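Local coordinates for protein chorismatase (Streptomyces hygroscopicus, PDB 4BPS) that hydrolyses chorismate to a dihydroxycyclohexadiene carboxylic acid and pyruvate, a step in making the immunosuppressant polyketides FK506 and FK520, at residues W76-P81 with A93-Y98; G198-N203 with A229-P234; I202-P207 with A271-A276; V298-R303 with V323-T328. All coordinates share one frame; numbering follows the deposited sequence.

Contact 1: residues W76-P81 with A93-Y98; sequences WHAQRP and ARTDAY
Thr-95, which forms an ST motif in the tight turn between strands 90-94 and 98-105, presses its methyl group CG2 against Ala-78, Gln-79 and Pro-81 in the loop leaving strand 72-77. The turn and the loop bring two separate sheets together. With OG1 set between the backbone N and the carbonyl carbon (chi1 67°), the hydroxyl accepts Tyr-98 N at 3.0 Å from OG1 and also Ala-97 N, the latter closing an ST turn. CG2 meets Gln-79 O at 3.3 Å and Ala-78 CB at 4.1 Å. Threonine suits the place because one branch ties the turn while the other fills the interface. Gln-79 crosses Thr-95 at about a right angle, its CG 3.8 Å from Thr-95 CG2. The Gln-79 amide is also held elsewhere, OE1 by Thr-18 N and NE2 by Ser-16 O. Two residues on, the rigid ring of Pro-81 packs beside the backbone, its CB 4.4 Å from Ala-93 CB, a loose apolar contact with a small methyl. No direct hydrogen bond spans the two segments; a water does so, accepting from Thr-95 OG1 and donating to Gln-79 OE1, each oxygen 2.8 Å from it.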
loop_
_atom_site.group_PDB
_atom_site.type_symbol
_atom_site.label_atom_id
_atom_site.label_comp_id
_atom_site.label_asym_id
_atom_site.label_seq_id
_atom_site.Cartn_x
_atom_site.Cartn_y
_atom_site.Cartn_z
ATOM N N TRP A 76 -1.303 11.597 -4.146
ATOM C CA TRP A 76 -2.329 11.616 -3.110
ATOM C C TRP A 76 -2.791 13.048 -2.881
ATOM O O TRP A 76 -1.990 13.997 -2.882
ATOM C CB TRP A 76 -1.815 10.935 -1.837
ATOM C CG TRP A 76 -1.829 9.469 -2.063
ATOM C CD1 TRP A 76 -0.801 8.697 -2.514
ATOM C CD2 TRP A 76 -2.979 8.629 -1.988
ATOM N NE1 TRP A 76 -1.246 7.394 -2.702
ATOM C CE2 TRP A 76 -2.586 7.340 -2.388
ATOM C CE3 TRP A 76 -4.308 8.845 -1.617
ATOM C CZ2 TRP A 76 -3.477 6.264 -2.412
ATOM C CZ3 TRP A 76 -5.187 7.776 -1.636
ATOM C CH2 TRP A 76 -4.772 6.505 -2.030
ATOM N N HIS A 77 -4.093 13.172 -2.687
ATOM C CA HIS A 77 -4.799 14.439 -2.540
ATOM C C HIS A 77 -5.709 14.387 -1.320
ATOM O O HIS A 77 -6.143 13.302 -0.903
ATOM C CB HIS A 77 -5.731 14.647 -3.737
ATOM C CG HIS A 77 -5.040 14.856 -5.043
ATOM N ND1 HIS A 77 -4.973 16.093 -5.641
ATOM C CD2 HIS A 77 -4.430 13.990 -5.895
ATOM C CE1 HIS A 77 -4.342 15.982 -6.804
ATOM N NE2 HIS A 77 -3.989 14.721 -6.968
ATOM N N ALA A 78 -6.068 15.555 -0.802
ATOM C CA ALA A 78 -7.219 15.626 0.103
ATOM C C ALA A 78 -7.846 17.002 -0.033
ATOM O O ALA A 78 -8.842 17.153 -0.726
ATOM C CB ALA A 78 -6.802 15.314 1.552
ATOM N N GLN A 79 -7.268 17.982 0.637
ATOM C CA GLN A 79 -7.583 19.382 0.399
ATOM C C GLN A 79 -6.301 20.142 0.684
ATOM O O GLN A 79 -5.274 19.525 0.980
ATOM C CB GLN A 79 -8.763 19.855 1.243
ATOM C CG GLN A 79 -8.555 19.859 2.723
ATOM C CD GLN A 79 -9.895 19.925 3.481
ATOM O OE1 GLN A 79 -10.350 18.907 4.022
ATOM N NE2 GLN A 79 -10.493 21.109 3.564
ATOM N N ARG A 80 -6.332 21.468 0.566
ATOM C CA ARG A 80 -5.127 22.255 0.743
ATOM C C ARG A 80 -4.390 21.885 2.031
ATOM O O ARG A 80 -4.942 22.030 3.107
ATOM C CB ARG A 80 -5.548 23.731 0.778
ATOM C CG ARG A 80 -4.412 24.701 1.059
ATOM C CD ARG A 80 -4.867 26.177 1.035
ATOM N NE ARG A 80 -6.084 26.453 1.825
ATOM C CZ ARG A 80 -6.103 26.644 3.149
ATOM N NH1 ARG A 80 -4.981 26.607 3.849
ATOM N NH2 ARG A 80 -7.247 26.907 3.780
ATOM N N PRO A 81 -3.136 21.427 1.935
ATOM C CA PRO A 81 -2.444 21.106 3.182
ATOM C C PRO A 81 -2.196 22.364 4.001
ATOM O O PRO A 81 -1.885 23.442 3.464
ATOM C CB PRO A 81 -1.121 20.510 2.705
ATOM C CG PRO A 81 -1.473 19.897 1.351
ATOM C CD PRO A 81 -2.418 20.902 0.760
ATOM N N ALA A 93 2.894 15.870 4.991
ATOM C CA ALA A 93 1.986 16.996 4.791
ATOM C C ALA A 93 0.676 16.635 5.458
ATOM O O ALA A 93 0.244 15.473 5.390
ATOM C CB ALA A 93 1.749 17.254 3.301
ATOM N N ARG A 94 0.025 17.619 6.079
ATOM C CA ARG A 94 -1.243 17.356 6.754
ATOM C C ARG A 94 -2.274 18.395 6.344
ATOM O O ARG A 94 -1.946 19.574 6.106
ATOM C CB ARG A 94 -1.063 17.379 8.287
ATOM C CG ARG A 94 -0.796 18.760 8.882
ATOM C CD ARG A 94 -0.419 18.678 10.394
ATOM N NE ARG A 94 -0.311 20.031 10.954
ATOM C CZ ARG A 94 -1.349 20.769 11.360
ATOM N NH1 ARG A 94 -2.577 20.269 11.338
ATOM N NH2 ARG A 94 -1.174 22.022 11.774
ATOM N N THR A 95 -3.523 17.944 6.282
ATOM C CA THR A 95 -4.672 18.833 6.388
ATOM C C THR A 95 -5.102 18.795 7.849
ATOM O O THR A 95 -4.504 18.088 8.650
ATOM C CB THR A 95 -5.811 18.379 5.491
ATOM O OG1 THR A 95 -6.311 17.128 5.979
ATOM C CG2 THR A 95 -5.347 18.255 4.037
ATOM N N ASP A 96 -6.131 19.535 8.258
ATOM C CA ASP A 96 -6.555 19.400 9.639
ATOM C C ASP A 96 -7.041 17.988 9.963
ATOM O O ASP A 96 -6.874 17.538 11.107
ATOM C CB ASP A 96 -7.588 20.454 10.006
ATOM C CG ASP A 96 -6.956 21.839 10.176
ATOM O OD1 ASP A 96 -5.758 21.941 10.532
ATOM O OD2 ASP A 96 -7.660 22.850 9.984
ATOM N N ALA A 97 -7.546 17.252 8.968
ATOM C CA ALA A 97 -8.127 15.932 9.212
ATOM C C ALA A 97 -7.257 14.730 8.840
ATOM O O ALA A 97 -7.498 13.637 9.381
ATOM C CB ALA A 97 -9.472 15.820 8.492
ATOM N N TYR A 98 -6.291 14.891 7.921
ATOM C CA TYR A 98 -5.523 13.749 7.412
ATOM C C TYR A 98 -4.045 14.094 7.257
ATOM O O TYR A 98 -3.665 15.257 7.124
ATOM C CB TYR A 98 -6.084 13.245 6.068
ATOM C CG TYR A 98 -7.529 12.831 6.178
ATOM C CD1 TYR A 98 -7.883 11.603 6.755
ATOM C CD2 TYR A 98 -8.560 13.666 5.746
ATOM C CE1 TYR A 98 -9.233 11.246 6.888
ATOM C CE2 TYR A 98 -9.892 13.302 5.882
ATOM C CZ TYR A 98 -10.219 12.089 6.435
ATOM O OH TYR A 98 -11.537 11.692 6.585
HETATM O O HOH W 1 -8.638 16.798 4.547
HETATM O O HOH W 2 -9.083 18.850 6.831
#

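Contact 2: residues G198-N203 with A229-P234; sequences GGVRIN and ATWLGP
Asn-203 and Thr-230 face each other as a non-hydrogen-bonded pair of an antiparallel ladder, and their side chains supply the bond that the backbone lacks there. Lying alongside and pointing the same way, they meet where Thr-230 OG1 donates to Asn-203 OD1 at 2.9 Å. Thr-230 OG1 is beside its own backbone N (chi1 -63°), and it also receives Ala-178 N, while Asn-203 ND2 reaches Ala-174 O. A valine in place of Thr-230 would probably leave Asn-203 OD1 and Ala-178 N without this shared mate.

On this closely packed face the bent Arg-201 chain lays CG 3.8 Å from Leu-232 CD1 and CD beside Thr-230 CG2, and its NH1 bonds to Leu-134 O, the methylenes serving as apolar filling beneath a polar tip. In mid-ladder, Ile-202 and Trp-231 are hydrogen-bonded twice, Ile-202 N to Trp-231 O at 2.8 Å and Trp-231 N to Ile-202 O at 2.9 Å, and beyond them Gly-233 N donates to Val-200 O. The face carrying Val-200, Ile-202 and Trp-231 is looser and partly exposed. There the indole offers its edge to Val-200 CG1, 3.9 Å from Trp-231 CD1, and folds back so that NE1 donates to Gly-233 O from above the carbonyl plane. At phi 104° a side chain on Gly-233 would run into the preceding carbonyl and Pro-234, so glycine suits it.

Strand 229-232 lies between strand 201-204 and strand 239-249, where Trp-231 rests on Leu-240, while Arg-201 and Leu-232 touch strand 133-142 of another sheet at Leu-133 and Ala-135.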
loop_
_atom_site.group_PDB
_atom_site.type_symbol
_atom_site.label_atom_id
_atom_site.label_comp_id
_atom_site.label_asym_id
_atom_site.label_seq_id
_atom_site.Cartn_x
_atom_site.Cartn_y
_atom_site.Cartn_z
ATOM N N GLY A 198 -8.913 11.533 13.433
ATOM C CA GLY A 198 -9.893 10.816 14.212
ATOM C C GLY A 198 -10.952 10.286 13.288
ATOM O O GLY A 198 -10.690 9.971 12.122
ATOM N N GLY A 199 -12.165 10.167 13.798
ATOM C CA GLY A 199 -13.257 9.702 12.966
ATOM C C GLY A 199 -13.247 8.210 12.704
ATOM O O GLY A 199 -12.731 7.412 13.499
ATOM N N VAL A 200 -13.836 7.836 11.582
ATOM C CA VAL A 200 -14.122 6.449 11.275
ATOM C C VAL A 200 -12.950 5.823 10.520
ATOM O O VAL A 200 -12.546 6.332 9.465
ATOM C CB VAL A 200 -15.376 6.363 10.388
ATOM C CG1 VAL A 200 -15.714 4.905 10.074
ATOM C CG2 VAL A 200 -16.552 7.073 11.057
ATOM N N ARG A 201 -12.423 4.724 11.050
ATOM C CA ARG A 201 -11.377 3.962 10.388
ATOM C C ARG A 201 -11.686 2.514 10.728
ATOM O O ARG A 201 -11.494 2.069 11.866
ATOM C CB ARG A 201 -9.984 4.382 10.881
ATOM C CG ARG A 201 -8.802 3.726 10.128
ATOM C CD ARG A 201 -8.479 2.265 10.571
ATOM N NE ARG A 201 -8.487 2.009 12.034
ATOM C CZ ARG A 201 -7.456 2.260 12.839
ATOM N NH1 ARG A 201 -6.306 2.708 12.309
ATOM N NH2 ARG A 201 -7.477 1.973 14.157
ATOM N N ILE A 202 -12.236 1.787 9.754
ATOM C CA ILE A 202 -12.707 0.413 9.973
ATOM C C ILE A 202 -11.837 -0.537 9.170
ATOM O O ILE A 202 -11.805 -0.485 7.945
ATOM C CB ILE A 202 -14.183 0.258 9.556
ATOM C CG1 ILE A 202 -15.097 1.172 10.385
ATOM C CG2 ILE A 202 -14.618 -1.209 9.713
ATOM C CD1 ILE A 202 -16.508 1.316 9.808
ATOM N N ASN A 203 -11.109 -1.401 9.862
ATOM C CA ASN A 203 -10.279 -2.398 9.182
ATOM C C ASN A 203 -11.137 -3.611 8.862
ATOM O O ASN A 203 -11.946 -4.061 9.683
ATOM C CB ASN A 203 -9.068 -2.732 10.036
ATOM C CG ASN A 203 -8.104 -1.571 10.117
ATOM O OD1 ASN A 203 -7.968 -0.805 9.172
ATOM N ND2 ASN A 203 -7.442 -1.428 11.256
ATOM N N ALA A 229 -8.636 -4.599 3.826
ATOM C CA ALA A 229 -9.104 -3.300 3.286
ATOM C C ALA A 229 -9.361 -2.399 4.497
ATOM O O ALA A 229 -9.423 -2.899 5.639
ATOM C CB ALA A 229 -10.373 -3.484 2.466
ATOM N N THR A 230 -9.510 -1.096 4.260
ATOM C CA THR A 230 -9.858 -0.163 5.310
ATOM C C THR A 230 -10.873 0.823 4.763
ATOM O O THR A 230 -10.664 1.396 3.683
ATOM C CB THR A 230 -8.613 0.623 5.792
ATOM O OG1 THR A 230 -7.681 -0.317 6.361
ATOM C CG2 THR A 230 -8.964 1.690 6.825
ATOM N N TRP A 231 -11.966 1.013 5.501
ATOM C CA TRP A 231 -12.917 2.090 5.231
ATOM C C TRP A 231 -12.500 3.302 6.060
ATOM O O TRP A 231 -12.348 3.191 7.283
ATOM C CB TRP A 231 -14.356 1.678 5.607
ATOM C CG TRP A 231 -15.267 2.858 5.435
ATOM C CD1 TRP A 231 -15.545 3.840 6.361
ATOM C CD2 TRP A 231 -15.916 3.269 4.227
ATOM N NE1 TRP A 231 -16.358 4.817 5.797
ATOM C CE2 TRP A 231 -16.595 4.488 4.489
ATOM C CE3 TRP A 231 -15.998 2.717 2.950
ATOM C CZ2 TRP A 231 -17.341 5.143 3.514
ATOM C CZ3 TRP A 231 -16.728 3.381 1.985
ATOM C CH2 TRP A 231 -17.396 4.566 2.276
ATOM N N LEU A 232 -12.363 4.450 5.406
ATOM C CA LEU A 232 -11.921 5.670 6.085
ATOM C C LEU A 232 -12.908 6.789 5.831
ATOM O O LEU A 232 -13.162 7.140 4.673
ATOM C CB LEU A 232 -10.542 6.129 5.596
ATOM C CG LEU A 232 -9.865 7.214 6.449
ATOM C CD1 LEU A 232 -9.374 6.628 7.753
ATOM C CD2 LEU A 232 -8.738 7.897 5.671
ATOM N N GLY A 233 -13.415 7.417 6.898
ATOM C CA GLY A 233 -14.191 8.638 6.740
ATOM C C GLY A 233 -15.679 8.433 6.897
ATOM O O GLY A 233 -16.164 7.352 7.211
ATOM N N PRO A 234 -16.436 9.514 6.700
ATOM C CA PRO A 234 -17.880 9.473 6.905
ATOM C C PRO A 234 -18.562 8.609 5.849
ATOM O O PRO A 234 -17.998 8.333 4.780
ATOM C CB PRO A 234 -18.303 10.948 6.763
ATOM C CG PRO A 234 -17.214 11.612 6.044
ATOM C CD PRO A 234 -15.951 10.848 6.316
#

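Contact 3: residues I202-P207 with A271-A276; sequences INIENP and ARVIGA
Arg-272, on the last turns of helix 259-274, reaches Asn-206 just beyond strand 201-204. The arginine chain runs out extended and then bends at chi3 (-52°), which turns the guanidinium toward the asparagine. NH2 donates to Asn-206 OD1 at 2.8 Å, and the oxygen lies close to the guanidinium plane. The donor sits in the amide carbonyl plane on a lone pair, with a C=O...N angle of 110°, although the two flat groups are turned 42° against each other. Lower on the chain, the arginine methylenes slide past the ring of Pro-207 in opposite directions, CD meeting Pro-207 CD at 3.9 Å. A long residue with an apolar stem and a charged tip thus serves both neighbours.

Val-273 follows, buried, and modelled in two conformers. In one of these, and so only provisionally, CG2 packs on Asn-206 CB at 3.6 Å and CG1 lies 4.3 Å from Ile-204 CG2. The Val-273 carbonyl is taken by Asn-278 ND2, which also serves Glu-205 O and so links the helix end to the other segment. Gly-275 then stands at the N-cap position of helix 276-281.

The chemistry is that of a charged donor meeting a neutral amide. Asn-206 OD1 also accepts Ala-208 N, an Asx turn, and Asn-269 OD1 receives both Asn-206 ND2 and Arg-272 NH2. This network would hold the amide in one orientation, close to the substrate-binding Arg-228, and the charge of Arg-272 would probably polarise the Asn-206 carbonyl.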
loop_
_atom_site.group_PDB
_atom_site.type_symbol
_atom_site.label_atom_id
_atom_site.label_comp_id
_atom_site.label_asym_id
_atom_site.label_seq_id
_atom_site.Cartn_x
_atom_site.Cartn_y
_atom_site.Cartn_z
ATOM N N ILE A 202 -12.236 1.787 9.754
ATOM C CA ILE A 202 -12.707 0.413 9.973
ATOM C C ILE A 202 -11.837 -0.537 9.170
ATOM O O ILE A 202 -11.805 -0.485 7.945
ATOM C CB ILE A 202 -14.183 0.258 9.556
ATOM C CG1 ILE A 202 -15.097 1.172 10.385
ATOM C CG2 ILE A 202 -14.618 -1.209 9.713
ATOM C CD1 ILE A 202 -16.508 1.316 9.808
ATOM N N ASN A 203 -11.109 -1.401 9.862
ATOM C CA ASN A 203 -10.279 -2.398 9.182
ATOM C C ASN A 203 -11.137 -3.611 8.862
ATOM O O ASN A 203 -11.946 -4.061 9.683
ATOM C CB ASN A 203 -9.068 -2.732 10.036
ATOM C CG ASN A 203 -8.104 -1.571 10.117
ATOM O OD1 ASN A 203 -7.968 -0.805 9.172
ATOM N ND2 ASN A 203 -7.442 -1.428 11.256
ATOM N N ILE A 204 -10.945 -4.135 7.658
ATOM C CA ILE A 204 -11.810 -5.150 7.088
ATOM C C ILE A 204 -11.001 -6.382 6.734
ATOM O O ILE A 204 -9.939 -6.290 6.095
ATOM C CB ILE A 204 -12.515 -4.575 5.821
ATOM C CG1 ILE A 204 -13.360 -3.353 6.227
ATOM C CG2 ILE A 204 -13.377 -5.631 5.154
ATOM C CD1 ILE A 204 -13.639 -2.377 5.076
ATOM N N GLU A 205 -11.528 -7.540 7.135
ATOM C CA GLU A 205 -10.941 -8.835 6.775
ATOM C C GLU A 205 -11.709 -9.473 5.613
ATOM O O GLU A 205 -12.789 -9.002 5.229
ATOM C CB GLU A 205 -10.906 -9.780 7.985
ATOM C CG GLU A 205 -9.995 -9.277 9.093
ATOM C CD GLU A 205 -8.547 -9.143 8.639
ATOM O OE1 GLU A 205 -7.895 -10.174 8.323
ATOM O OE2 GLU A 205 -8.055 -7.991 8.563
ATOM N N ASN A 206 -11.146 -10.549 5.064
ATOM C CA ASN A 206 -11.720 -11.302 3.930
ATOM C C ASN A 206 -12.129 -12.656 4.465
ATOM O O ASN A 206 -11.287 -13.370 4.959
ATOM C CB ASN A 206 -10.613 -11.500 2.863
ATOM C CG ASN A 206 -11.005 -12.408 1.665
ATOM O OD1 ASN A 206 -11.841 -13.310 1.749
ATOM N ND2 ASN A 206 -10.346 -12.152 0.528
ATOM N N PRO A 207 -13.407 -13.052 4.352
ATOM C CA PRO A 207 -13.864 -14.302 4.993
ATOM C C PRO A 207 -13.240 -15.651 4.602
ATOM O O PRO A 207 -13.441 -16.669 5.284
ATOM C CB PRO A 207 -15.348 -14.358 4.589
ATOM C CG PRO A 207 -15.737 -13.076 4.207
ATOM C CD PRO A 207 -14.530 -12.298 3.772
ATOM N N ALA A 271 -13.049 -8.747 -4.896
ATOM C CA ALA A 271 -14.511 -8.639 -4.986
ATOM C C ALA A 271 -15.162 -9.086 -3.690
ATOM O O ALA A 271 -16.147 -8.494 -3.257
ATOM C CB ALA A 271 -15.039 -9.447 -6.160
ATOM N N ARG A 272 -14.607 -10.103 -3.044
ATOM C CA ARG A 272 -15.210 -10.596 -1.808
ATOM C C ARG A 272 -15.062 -9.567 -0.692
ATOM O O ARG A 272 -15.996 -9.334 0.077
ATOM C CB ARG A 272 -14.605 -11.935 -1.384
ATOM C CG ARG A 272 -15.453 -12.599 -0.309
ATOM C CD ARG A 272 -14.881 -13.903 0.223
ATOM N NE ARG A 272 -14.591 -14.775 -0.896
ATOM C CZ ARG A 272 -13.377 -14.976 -1.383
ATOM N NH1 ARG A 272 -13.216 -15.722 -2.463
ATOM N NH2 ARG A 272 -12.316 -14.439 -0.803
ATOM N N VAL A 273 -13.895 -8.943 -0.596
ATOM C CA VAL A 273 -13.609 -8.012 0.474
ATOM C C VAL A 273 -14.553 -6.818 0.428
ATOM O O VAL A 273 -14.998 -6.310 1.453
ATOM C CB VAL A 273 -12.149 -7.548 0.362
ATOM C CG1 VAL A 273 -11.899 -6.310 1.188
ATOM C CG2 VAL A 273 -11.238 -8.665 0.797
ATOM N N ILE A 274 -14.833 -6.348 -0.791
ATOM C CA ILE A 274 -15.646 -5.134 -0.980
ATOM C C ILE A 274 -17.138 -5.414 -1.193
ATOM O O ILE A 274 -17.914 -4.473 -1.374
ATOM C CB ILE A 274 -15.096 -4.261 -2.144
ATOM C CG1 ILE A 274 -15.389 -4.920 -3.511
ATOM C CG2 ILE A 274 -13.611 -3.965 -1.913
ATOM C CD1 ILE A 274 -14.856 -4.157 -4.724
ATOM N N GLY A 275 -17.541 -6.680 -1.150
ATOM C CA GLY A 275 -18.917 -7.051 -1.419
ATOM C C GLY A 275 -19.860 -6.638 -0.316
ATOM O O GLY A 275 -19.464 -6.500 0.837
ATOM N N ALA A 276 -21.124 -6.471 -0.688
ATOM C CA ALA A 276 -22.160 -5.970 0.203
ATOM C C ALA A 276 -22.192 -6.686 1.550
ATOM O O ALA A 276 -22.249 -6.015 2.586
ATOM C CB ALA A 276 -23.531 -6.070 -0.471
#

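Contact 4: residues V298-R303 with V323-T328; sequences VYVRRR and VALLHT
His-327 ends strand 323-327 with its side chain over the turn Arg-301 to Arg-303. CG stands anti to the backbone N (chi1 175°), carrying the ring across to that turn. CB lies under one face of the Arg-303 guanidinium, 3.5 Å from NH2, while Arg-303 NH1 forms a salt bridge with Glu-70. ND1 and Arg-303 NH2 both bond to Thr-66 OG1, and CD2 presents the ring edge to Val-300 O at 3.3 Å. Arg-303 CB covers a ring face near CE1, a CH-pi contact with the centroid 4.1 Å from that CB. At the tip, NE2 makes a weak bond to a water that also accepts from Arg-303 N. Were the imidazole cut back to an alanine, Arg-303 CB would probably lose the ring face it covers and Thr-66 OG1 one of its two partners.

Parallel strands pair Val-298 with Leu-325 through bonds such as Val-300 N to Leu-326 O at 2.9 Å. Val-298 CB packs on Leu-325 CD1 at 3.8 Å; these aliphatic groups suit the face covered by helix 306-314. Tyr-299 lies on the other face, its OH bonded to Glu-340 and its ring near the proton acceptor Glu-338. Strand, helix and parallel strand form the beta-alpha-beta crossover of this YjgF-like fold.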
loop_
_atom_site.group_PDB
_atom_site.type_symbol
_atom_site.label_atom_id
_atom_site.label_comp_id
_atom_site.label_asym_id
_atom_site.label_seq_id
_atom_site.Cartn_x
_atom_site.Cartn_y
_atom_site.Cartn_z
ATOM N N VAL A 298 -1.170 -3.086 -10.469
ATOM C CA VAL A 298 -1.118 -4.517 -10.704
ATOM C C VAL A 298 0.371 -4.890 -10.802
ATOM O O VAL A 298 1.040 -4.480 -11.750
ATOM C CB VAL A 298 -1.884 -4.891 -12.000
ATOM C CG1 VAL A 298 -1.791 -6.400 -12.243
ATOM C CG2 VAL A 298 -3.338 -4.448 -11.912
ATOM N N TYR A 299 0.859 -5.605 -9.792
ATOM C CA TYR A 299 2.260 -5.976 -9.723
ATOM C C TYR A 299 2.423 -7.355 -10.309
ATOM O O TYR A 299 1.669 -8.267 -9.937
ATOM C CB TYR A 299 2.698 -5.995 -8.269
ATOM C CG TYR A 299 2.418 -4.729 -7.482
ATOM C CD1 TYR A 299 3.203 -3.586 -7.644
ATOM C CD2 TYR A 299 1.394 -4.681 -6.528
ATOM C CE1 TYR A 299 2.983 -2.441 -6.881
ATOM C CE2 TYR A 299 1.160 -3.545 -5.755
ATOM C CZ TYR A 299 1.970 -2.425 -5.938
ATOM O OH TYR A 299 1.809 -1.291 -5.185
ATOM N N VAL A 300 3.375 -7.511 -11.235
ATOM C CA VAL A 300 3.537 -8.761 -11.969
ATOM C C VAL A 300 4.994 -9.175 -11.930
ATOM O O VAL A 300 5.888 -8.399 -12.299
ATOM C CB VAL A 300 3.097 -8.601 -13.446
ATOM C CG1 VAL A 300 3.201 -9.916 -14.184
ATOM C CG2 VAL A 300 1.640 -8.062 -13.519
ATOM N N ARG A 301 5.247 -10.409 -11.484
ATOM C CA ARG A 301 6.615 -10.871 -11.266
ATOM C C ARG A 301 7.432 -11.015 -12.555
ATOM O O ARG A 301 8.604 -10.606 -12.594
ATOM C CB ARG A 301 6.584 -12.208 -10.516
ATOM C CG ARG A 301 7.971 -12.868 -10.359
ATOM C CD ARG A 301 7.886 -14.132 -9.513
ATOM N NE ARG A 301 7.454 -13.862 -8.148
ATOM C CZ ARG A 301 8.270 -13.451 -7.171
ATOM N NH1 ARG A 301 9.578 -13.306 -7.379
ATOM N NH2 ARG A 301 7.751 -13.155 -5.977
ATOM N N ARG A 302 6.847 -11.656 -13.567
ATOM C CA ARG A 302 7.562 -11.952 -14.814
ATOM C C ARG A 302 7.163 -11.025 -15.950
ATOM O O ARG A 302 5.972 -10.821 -16.200
ATOM C CB ARG A 302 7.281 -13.378 -15.288
ATOM C CG ARG A 302 7.618 -14.451 -14.266
ATOM C CD ARG A 302 7.759 -15.816 -14.956
ATOM N NE ARG A 302 6.576 -16.141 -15.756
ATOM C CZ ARG A 302 6.477 -17.167 -16.602
ATOM N NH1 ARG A 302 7.504 -18.000 -16.788
ATOM N NH2 ARG A 302 5.341 -17.358 -17.297
ATOM N N ARG A 303 8.148 -10.461 -16.653
ATOM C CA ARG A 303 7.860 -9.617 -17.805
ATOM C C ARG A 303 6.961 -10.332 -18.805
ATOM O O ARG A 303 6.044 -9.748 -19.362
ATOM C CB ARG A 303 9.187 -9.161 -18.438
ATOM C CG ARG A 303 9.103 -8.500 -19.786
ATOM C CD ARG A 303 8.221 -7.307 -19.777
ATOM N NE ARG A 303 8.710 -6.279 -18.870
ATOM C CZ ARG A 303 7.999 -5.203 -18.539
ATOM N NH1 ARG A 303 6.759 -5.038 -19.035
ATOM N NH2 ARG A 303 8.522 -4.271 -17.734
ATOM N N VAL A 323 -5.461 2.050 -14.388
ATOM C CA VAL A 323 -4.784 0.805 -14.051
ATOM C C VAL A 323 -3.330 0.928 -14.490
ATOM O O VAL A 323 -3.062 1.327 -15.618
ATOM C CB VAL A 323 -5.462 -0.410 -14.746
ATOM C CG1 VAL A 323 -4.775 -1.686 -14.364
ATOM C CG2 VAL A 323 -6.948 -0.518 -14.393
ATOM N N ALA A 324 -2.412 0.666 -13.571
ATOM C CA ALA A 324 -0.983 0.708 -13.866
ATOM C C ALA A 324 -0.372 -0.643 -13.565
ATOM O O ALA A 324 -0.459 -1.137 -12.437
ATOM C CB ALA A 324 -0.304 1.760 -13.009
ATOM N N LEU A 325 0.268 -1.242 -14.566
ATOM C CA LEU A 325 0.989 -2.507 -14.364
ATOM C C LEU A 325 2.454 -2.198 -14.079
ATOM O O LEU A 325 3.048 -1.345 -14.731
ATOM C CB LEU A 325 0.851 -3.436 -15.578
ATOM C CG LEU A 325 -0.340 -4.411 -15.512
ATOM C CD1 LEU A 325 -1.654 -3.657 -15.607
ATOM C CD2 LEU A 325 -0.253 -5.479 -16.583
ATOM N N LEU A 326 3.015 -2.889 -13.092
ATOM C CA LEU A 326 4.394 -2.687 -12.648
ATOM C C LEU A 326 5.070 -4.055 -12.580
ATOM O O LEU A 326 4.541 -4.968 -11.949
ATOM C CB LEU A 326 4.412 -2.005 -11.281
ATOM C CG LEU A 326 3.892 -0.553 -11.269
ATOM C CD1 LEU A 326 3.634 -0.094 -9.831
ATOM C CD2 LEU A 326 4.877 0.381 -11.970
ATOM N N HIS A 327 6.247 -4.165 -13.191
ATOM C CA HIS A 327 6.998 -5.400 -13.240
ATOM C C HIS A 327 7.903 -5.469 -12.017
ATOM O O HIS A 327 8.926 -4.755 -11.978
ATOM C CB HIS A 327 7.815 -5.433 -14.515
ATOM C CG HIS A 327 8.704 -6.615 -14.602
ATOM N ND1 HIS A 327 9.929 -6.574 -15.224
ATOM C CD2 HIS A 327 8.559 -7.868 -14.103
ATOM C CE1 HIS A 327 10.492 -7.765 -15.125
ATOM N NE2 HIS A 327 9.686 -8.564 -14.446
ATOM N N THR A 328 7.539 -6.269 -11.016
ATOM C CA THR A 328 8.306 -6.332 -9.780
ATOM C C THR A 328 7.889 -7.583 -8.993
ATOM O O THR A 328 6.853 -8.185 -9.263
ATOM C CB THR A 328 8.097 -5.038 -8.972
ATOM O OG1 THR A 328 9.168 -4.895 -8.031
ATOM C CG2 THR A 328 6.739 -5.023 -8.263
HETATM O O HOH W 3 10.883 -11.062 -15.893
#

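Contacts 2 and 3 form one continuous unit: both use strand 201-204, Ala-229 O of contact 2 lies 2.8 Å from Ile-204 N of contact 3, probably a hydrogen bond, and their centres are 13 Å apart. Contact 1 joins contact 2 from another sheet, with Tyr-98 CE1 3.6 Å from Leu-232 CD2. Contact 4 belongs to the same sheet as contacts 2 and 3 but lies across the chain's centre from contact 2, its centre about 28 Å away. Contacts 3 and 4 approach the pocket most closely: the side chains of Asn-206 and Tyr-299 are about 9 Å and 8 Å from bound 3-(2-carboxyethyl)benzoic acid, near Arg-228 and Glu-338 respectively. Contact 1 is remote from the annotated sites.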